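Local coordinates for extracellular solute-binding protein, family 7 (Colwellia psychrerythraea, PDB 4PET) that probably captures pyruvate, held together with a calcium ion, in the periplasm for uptake by a TRAP transporter, at residues 153-162 against 223-233. Residues are numbered along the deposited sequence; the frame is centred on the assembly and turned at random.
With CA (calcium ion), chain E; PYR (pyruvic acid), chain D.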
ATOM      1  N   GLN A 153       7.938  11.803   1.130  1.00 18.48           N
ATOM      2  CA  GLN A 153       8.152  12.823   2.162  1.00 18.90           C
ATOM      3  C   GLN A 153       8.401  14.192   1.552  1.00 23.04           C
ATOM      4  O   GLN A 153       8.853  14.297   0.411  1.00 22.10           O
ATOM      5  CB  GLN A 153       9.320  12.424   3.079  1.00 18.66           C
ATOM      6  CG  GLN A 153       9.069  11.118   3.811  1.00 14.92           C
ATOM      7  CD  GLN A 153      10.061  10.822   4.883  1.00 23.25           C
ATOM      8  OE1 GLN A 153      11.106  11.495   4.987  1.00 16.99           O
ATOM      9  NE2 GLN A 153       9.728   9.857   5.742  1.00 21.59           N
HETATM   10  N   MSE A 154       8.108  15.244   2.324  1.00 23.54           N
HETATM   11  CA  MSE A 154       8.340  16.610   1.882  1.00 20.64           C
HETATM   12  C   MSE A 154       9.837  16.912   1.966  1.00 19.75           C
HETATM   13  O   MSE A 154      10.569  16.234   2.702  1.00 22.46           O
HETATM   14  CB  MSE A 154       7.504  17.604   2.731  1.00 24.98           C
HETATM   15  CG  MSE A 154       5.989  17.400   2.583  1.00 23.29           C
HETATM   16 SE   MSE A 154       5.399  18.018   0.860  0.86 21.32          SE
HETATM   17  CE  MSE A 154       5.743  19.903   1.166  1.00 31.31           C
ATOM     18  N   GLY A 155      10.291  17.896   1.187  1.00 18.69           N
ATOM     19  CA  GLY A 155      11.692  18.282   1.111  1.00 26.04           C
ATOM     20  C   GLY A 155      12.225  18.903   2.395  1.00 32.09           C
ATOM     21  O   GLY A 155      13.448  18.900   2.648  1.00 23.28           O
ATOM     22  N   GLY A 156      11.311  19.461   3.194  1.00 20.34           N
ATOM     23  CA  GLY A 156      11.682  19.995   4.490  1.00 23.57           C
ATOM     24  C   GLY A 156      11.360  21.448   4.713  1.00 25.81           C
ATOM     25  O   GLY A 156      10.717  22.120   3.897  1.00 22.15           O
ATOM     26  N   TRP A 157      11.833  21.916   5.860  1.00 19.34           N
ATOM     27  CA  TRP A 157      11.561  23.220   6.377  1.00 26.88           C
ATOM     28  C   TRP A 157      12.835  24.090   6.379  1.00 26.34           C
ATOM     29  O   TRP A 157      13.868  23.711   6.919  1.00 28.88           O
ATOM     30  CB  TRP A 157      11.040  23.054   7.782  1.00 22.97           C
ATOM     31  CG  TRP A 157       9.776  22.297   7.876  1.00 22.90           C
ATOM     32  CD1 TRP A 157       9.640  20.950   8.081  1.00 21.14           C
ATOM     33  CD2 TRP A 157       8.443  22.828   7.789  1.00 24.80           C
ATOM     34  NE1 TRP A 157       8.293  20.613   8.119  1.00 24.51           N
ATOM     35  CE2 TRP A 157       7.545  21.752   7.954  1.00 24.97           C
ATOM     36  CE3 TRP A 157       7.923  24.111   7.618  1.00 22.75           C
ATOM     37  CZ2 TRP A 157       6.151  21.923   7.929  1.00 19.88           C
ATOM     38  CZ3 TRP A 157       6.545  24.275   7.591  1.00 24.91           C
ATOM     39  CH2 TRP A 157       5.685  23.194   7.747  1.00 27.02           C
ATOM     40  N   PHE A 158      12.736  25.259   5.781  1.00 21.71           N
ATOM     41  CA  PHE A 158      13.884  26.086   5.484  1.00 22.44           C
ATOM     42  C   PHE A 158      13.596  27.486   5.968  1.00 28.13           C
ATOM     43  O   PHE A 158      12.489  28.001   5.780  1.00 26.42           O
ATOM     44  CB  PHE A 158      14.144  26.092   3.976  1.00 22.64           C
ATOM     45  CG  PHE A 158      14.693  24.798   3.459  1.00 22.18           C
ATOM     46  CD1 PHE A 158      13.890  23.681   3.382  1.00 20.90           C
ATOM     47  CD2 PHE A 158      16.039  24.695   3.098  1.00 21.77           C
ATOM     48  CE1 PHE A 158      14.394  22.460   2.923  1.00 23.37           C
ATOM     49  CE2 PHE A 158      16.565  23.489   2.627  1.00 23.50           C
ATOM     50  CZ  PHE A 158      15.751  22.368   2.547  1.00 20.20           C
ATOM     51  N   LYS A 159      14.593  28.096   6.589  1.00 23.90           N
ATOM     52  CA  LYS A 159      14.484  29.485   7.009  1.00 27.12           C
ATOM     53  C   LYS A 159      14.614  30.452   5.846  1.00 30.77           C
ATOM     54  O   LYS A 159      14.056  31.564   5.887  1.00 31.34           O
ATOM     55  CB  LYS A 159      15.542  29.816   8.044  1.00 33.71           C
ATOM     56  CG  LYS A 159      15.367  29.121   9.373  1.00 36.13           C
ATOM     57  CD  LYS A 159      16.582  29.376  10.269  1.00 41.61           C
ATOM     58  CE  LYS A 159      16.439  28.785  11.657  1.00 47.78           C
ATOM     59  NZ  LYS A 159      15.393  29.486  12.423  1.00 46.89           N
ATOM     60  N   LYS A 160      15.358  30.048   4.823  1.00 29.76           N
ATOM     61  CA  LYS A 160      15.586  30.897   3.647  1.00 36.61           C
ATOM     62  C   LYS A 160      15.410  30.041   2.420  1.00 38.29           C
ATOM     63  O   LYS A 160      15.680  28.830   2.466  1.00 36.15           O
ATOM     64  CB  LYS A 160      17.011  31.485   3.621  1.00 44.55           C
ATOM     65  CG  LYS A 160      17.568  31.884   4.961  1.00 52.96           C
ATOM     66  CD  LYS A 160      16.843  33.093   5.544  1.00 60.00           C
ATOM     67  CE  LYS A 160      17.617  33.705   6.721  1.00 56.86           C
ATOM     68  NZ  LYS A 160      18.099  32.685   7.716  1.00 46.70           N
ATOM     69  N   GLU A 161      14.976  30.654   1.324  1.00 27.32           N
ATOM     70  CA  GLU A 161      14.735  29.888   0.108  1.00 29.96           C
ATOM     71  C   GLU A 161      16.030  29.438  -0.542  1.00 32.21           C
ATOM     72  O   GLU A 161      17.060  30.129  -0.486  1.00 31.51           O
ATOM     73  CB  GLU A 161      13.903  30.684  -0.906  1.00 39.46           C
ATOM     74  CG  GLU A 161      12.476  30.980  -0.479  1.00 40.02           C
ATOM     75  CD  GLU A 161      11.893  32.182  -1.218  1.00 46.74           C
ATOM     76  OE1 GLU A 161      12.276  33.337  -0.886  1.00 48.13           O
ATOM     77  OE2 GLU A 161      11.067  31.968  -2.133  1.00 48.26           O
ATOM     78  N   ILE A 162      15.963  28.265  -1.160  1.00 29.18           N
ATOM     79  CA  ILE A 162      17.060  27.726  -1.936  1.00 33.79           C
ATOM     80  C   ILE A 162      16.895  28.144  -3.395  1.00 37.90           C
ATOM     81  O   ILE A 162      16.064  27.582  -4.112  1.00 46.44           O
ATOM     82  CB  ILE A 162      17.048  26.195  -1.849  1.00 28.65           C
ATOM     83  CG1 ILE A 162      17.277  25.741  -0.407  1.00 34.46           C
ATOM     84  CG2 ILE A 162      18.063  25.573  -2.797  1.00 34.73           C
ATOM     85  CD1 ILE A 162      18.599  26.229   0.197  1.00 30.85           C
ATOM     86  N   PHE A 223       7.909  23.295  13.512  1.00 22.50           N
ATOM     87  CA  PHE A 223       8.999  23.824  12.700  1.00 22.18           C
ATOM     88  C   PHE A 223       8.512  25.051  11.960  1.00 26.15           C
ATOM     89  O   PHE A 223       9.256  26.027  11.775  1.00 27.45           O
ATOM     90  CB  PHE A 223       9.503  22.796  11.689  1.00 23.44           C
ATOM     91  CG  PHE A 223       9.844  21.473  12.289  1.00 23.88           C
ATOM     92  CD1 PHE A 223      10.642  21.403  13.427  1.00 29.84           C
ATOM     93  CD2 PHE A 223       9.371  20.302  11.727  1.00 25.24           C
ATOM     94  CE1 PHE A 223      10.971  20.189  13.970  1.00 31.16           C
ATOM     95  CE2 PHE A 223       9.698  19.087  12.270  1.00 23.89           C
ATOM     96  CZ  PHE A 223      10.510  19.037  13.400  1.00 26.90           C
ATOM     97  N   HIS A 224       7.251  25.007  11.546  1.00 22.80           N
ATOM     98  CA  HIS A 224       6.677  26.119  10.816  1.00 25.75           C
ATOM     99  C   HIS A 224       6.845  27.480  11.538  1.00 26.23           C
ATOM    100  O   HIS A 224       6.891  28.498  10.866  1.00 31.59           O
ATOM    101  CB  HIS A 224       5.188  25.866  10.520  1.00 24.80           C
ATOM    102  CG  HIS A 224       4.352  25.774  11.758  1.00 25.52           C
ATOM    103  ND1 HIS A 224       3.695  26.858  12.292  1.00 28.35           N
ATOM    104  CD2 HIS A 224       4.121  24.741  12.600  1.00 26.91           C
ATOM    105  CE1 HIS A 224       3.062  26.490  13.391  1.00 27.27           C
ATOM    106  NE2 HIS A 224       3.319  25.212  13.609  1.00 25.88           N
ATOM    107  N   LYS A 225       6.927  27.503  12.872  1.00 33.43           N
ATOM    108  CA  LYS A 225       7.085  28.765  13.637  1.00 34.63           C
ATOM    109  C   LYS A 225       8.325  29.578  13.308  1.00 37.79           C
ATOM    110  O   LYS A 225       8.340  30.824  13.443  1.00 34.74           O
ATOM    111  CB  LYS A 225       7.090  28.499  15.154  1.00 37.15           C
ATOM    112  CG  LYS A 225       5.754  27.987  15.684  1.00 41.68           C
ATOM    113  CD  LYS A 225       5.760  27.863  17.194  1.00 52.28           C
ATOM    114  CE  LYS A 225       4.379  27.462  17.710  1.00 62.52           C
ATOM    115  NZ  LYS A 225       4.367  27.279  19.189  1.00 70.63           N
ATOM    116  N   ILE A 226       9.375  28.881  12.901  1.00 29.59           N
ATOM    117  CA  ILE A 226      10.667  29.511  12.689  1.00 32.89           C
ATOM    118  C   ILE A 226      11.301  29.185  11.342  1.00 32.17           C
ATOM    119  O   ILE A 226      12.339  29.729  11.000  1.00 34.51           O
ATOM    120  CB  ILE A 226      11.636  29.118  13.827  1.00 35.26           C
ATOM    121  CG1 ILE A 226      11.769  27.601  13.934  1.00 36.94           C
ATOM    122  CG2 ILE A 226      11.118  29.677  15.134  1.00 44.87           C
ATOM    123  CD1 ILE A 226      12.713  27.149  15.006  1.00 44.60           C
ATOM    124  N   ALA A 227      10.678  28.282  10.584  1.00 31.18           N
ATOM    125  CA  ALA A 227      11.115  27.998   9.237  1.00 28.27           C
ATOM    126  C   ALA A 227       9.874  27.967   8.354  1.00 35.42           C
ATOM    127  O   ALA A 227       9.155  26.979   8.329  1.00 35.27           O
ATOM    128  CB  ALA A 227      11.820  26.667   9.174  1.00 32.79           C
ATOM    129  N   PRO A 228       9.622  29.056   7.632  1.00 29.07           N
ATOM    130  CA  PRO A 228       8.370  29.172   6.885  1.00 33.98           C
ATOM    131  C   PRO A 228       8.353  28.553   5.489  1.00 37.20           C
ATOM    132  O   PRO A 228       7.247  28.458   4.952  1.00 29.49           O
ATOM    133  CB  PRO A 228       8.175  30.679   6.777  1.00 39.45           C
ATOM    134  CG  PRO A 228       9.540  31.242   6.792  1.00 37.35           C
ATOM    135  CD  PRO A 228      10.361  30.325   7.670  1.00 25.21           C
ATOM    136  N   TYR A 229       9.497  28.202   4.894  1.00 21.86           N
ATOM    137  CA  TYR A 229       9.491  27.624   3.539  1.00 21.48           C
ATOM    138  C   TYR A 229       9.433  26.103   3.609  1.00 25.83           C
ATOM    139  O   TYR A 229      10.307  25.471   4.204  1.00 22.97           O
ATOM    140  CB  TYR A 229      10.709  28.109   2.740  1.00 21.87           C
ATOM    141  CG  TYR A 229      10.764  29.629   2.675  1.00 30.16           C
ATOM    142  CD1 TYR A 229       9.911  30.330   1.833  1.00 31.28           C
ATOM    143  CD2 TYR A 229      11.628  30.360   3.477  1.00 38.04           C
ATOM    144  CE1 TYR A 229       9.937  31.722   1.765  1.00 33.54           C
ATOM    145  CE2 TYR A 229      11.647  31.768   3.423  1.00 39.05           C
ATOM    146  CZ  TYR A 229      10.789  32.430   2.562  1.00 37.14           C
ATOM    147  OH  TYR A 229      10.775  33.808   2.487  1.00 35.55           O
ATOM    148  N   TYR A 230       8.379  25.543   3.026  1.00 24.87           N
ATOM    149  CA  TYR A 230       8.105  24.123   3.108  1.00 23.58           C
ATOM    150  C   TYR A 230       8.283  23.544   1.703  1.00 33.51           C
ATOM    151  O   TYR A 230       7.500  23.829   0.796  1.00 26.85           O
ATOM    152  CB  TYR A 230       6.685  23.927   3.615  1.00 27.10           C
ATOM    153  CG  TYR A 230       6.362  22.545   4.162  1.00 28.05           C
ATOM    154  CD1 TYR A 230       7.355  21.613   4.432  1.00 28.77           C
ATOM    155  CD2 TYR A 230       5.044  22.181   4.399  1.00 22.06           C
ATOM    156  CE1 TYR A 230       7.049  20.380   4.958  1.00 18.16           C
ATOM    157  CE2 TYR A 230       4.720  20.957   4.923  1.00 21.69           C
ATOM    158  CZ  TYR A 230       5.717  20.051   5.185  1.00 21.96           C
ATOM    159  OH  TYR A 230       5.373  18.826   5.695  1.00 22.70           O
ATOM    160  N   TYR A 231       9.323  22.744   1.528  1.00 19.03           N
ATOM    161  CA  TYR A 231       9.743  22.318   0.213  1.00 25.94           C
ATOM    162  C   TYR A 231       9.151  20.980  -0.135  1.00 26.01           C
ATOM    163  O   TYR A 231       8.946  20.121   0.747  1.00 20.86           O
ATOM    164  CB  TYR A 231      11.288  22.261   0.131  1.00 22.45           C
ATOM    165  CG  TYR A 231      11.874  23.599  -0.249  1.00 21.63           C
ATOM    166  CD1 TYR A 231      12.023  24.607   0.700  1.00 23.89           C
ATOM    167  CD2 TYR A 231      12.231  23.879  -1.567  1.00 24.66           C
ATOM    168  CE1 TYR A 231      12.524  25.835   0.357  1.00 23.40           C
ATOM    169  CE2 TYR A 231      12.733  25.120  -1.918  1.00 22.49           C
ATOM    170  CZ  TYR A 231      12.869  26.092  -0.948  1.00 22.32           C
ATOM    171  OH  TYR A 231      13.361  27.344  -1.256  1.00 28.39           O
ATOM    172  N   THR A 232       8.863  20.799  -1.416  1.00 21.64           N
ATOM    173  CA  THR A 232       8.417  19.493  -1.905  1.00 23.74           C
ATOM    174  C   THR A 232       9.612  18.506  -2.022  1.00 24.38           C
ATOM    175  O   THR A 232      10.762  18.937  -2.056  1.00 25.29           O
ATOM    176  CB  THR A 232       7.713  19.635  -3.258  1.00 29.21           C
ATOM    177  OG1 THR A 232       8.631  20.172  -4.212  1.00 27.74           O
ATOM    178  CG2 THR A 232       6.468  20.561  -3.150  1.00 25.81           C
ATOM    179  N   GLY A 233       9.309  17.209  -2.131  1.00 22.83           N
ATOM    180  CA  GLY A 233      10.283  16.121  -2.016  1.00 25.06           C
ATOM    181  C   GLY A 233      10.981  15.594  -3.280  1.00 27.14           C
ATOM    182  O   GLY A 233      10.901  16.183  -4.364  1.00 21.98           O
TER
HETATM  183 CA    CA E 403      12.776  12.017   6.549  1.00 20.50          CA
HETATM  184  C   PYR D 402      13.502  10.406   9.308  1.00 21.41           C
HETATM  185  O   PYR D 402      13.914  11.444   8.632  1.00 18.99           O
HETATM  186  OXT PYR D 402      14.214  10.070  10.346  1.00 15.36           O
HETATM  187  CA  PYR D 402      12.298   9.748   8.975  1.00 32.70           C
HETATM  188  O3  PYR D 402      11.706   9.960   7.827  1.00 24.97           O
HETATM  189  CB  PYR D 402      11.622   8.829   9.945  1.00 31.98           C
HETATM  190  O   HOH W   1       9.267  34.367  -0.226  1.00 45.05           O
HETATM  191  O   HOH W   2      12.931  27.899  -3.847  1.00 38.90           O
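Trp157 and Tyr230 lie face to face across two antiparallel strands, 156-158 and 229-231, in the mixed sheet of one lobe of this TRAP-type solute-binding protein. The indole six-membered ring and the phenol ring are 3.7 Å apart between centroids, with planes 14° from parallel. Tyr230 reaches this stack because its CG stands anti to the backbone N (chi1 -162°). The other face of the phenol receives the methyl of selenomethionine Met154, CE sitting straight above the centroid at 3.8 Å, a CH-pi contact that a flexible chain bent at chi2 and chi3 can make. Over the indole's remaining face comes Phe223 CB, with His224 beside it; the aromatic cluster thus joins the sheet to the turn at 223-227. Were Trp157 replaced by alanine, Tyr230 would probably lose its stacking partner and Asp218 the indole N-H it accepts, with a gap opening beneath Phe223.

On the sheet face carrying Phe158, Tyr231 turns a ring edge toward the phenylalanine's face, planes at 61°. Further along, Glu161 lays CG over the Tyr229 ring, 3.5 Å from its centroid, while its carboxylate forms a salt bridge with Arg297 of the neighbouring strand 295-297.

Backbone bonds fix the pairing: Tyr231 N gives a nearly straight bond to Gly156 O (2.8 Å), and Phe158 and Tyr229 bond to each other in both directions. Gly155 and Gly156 both face Tyr231 in a classic beta bulge; glycine suits the second position, whose backbone angles would jam a side chain against the preceding carbonyl. Just before the bulge, Gln153 joins Glu211, Trp212 and Glu236 around calcium. Beyond the other end of strand 156-158, Ile162 N donates to Tyr231 OH at 2.8 Å, and that hydroxyl in turn donates to a water 2.7 Å from it.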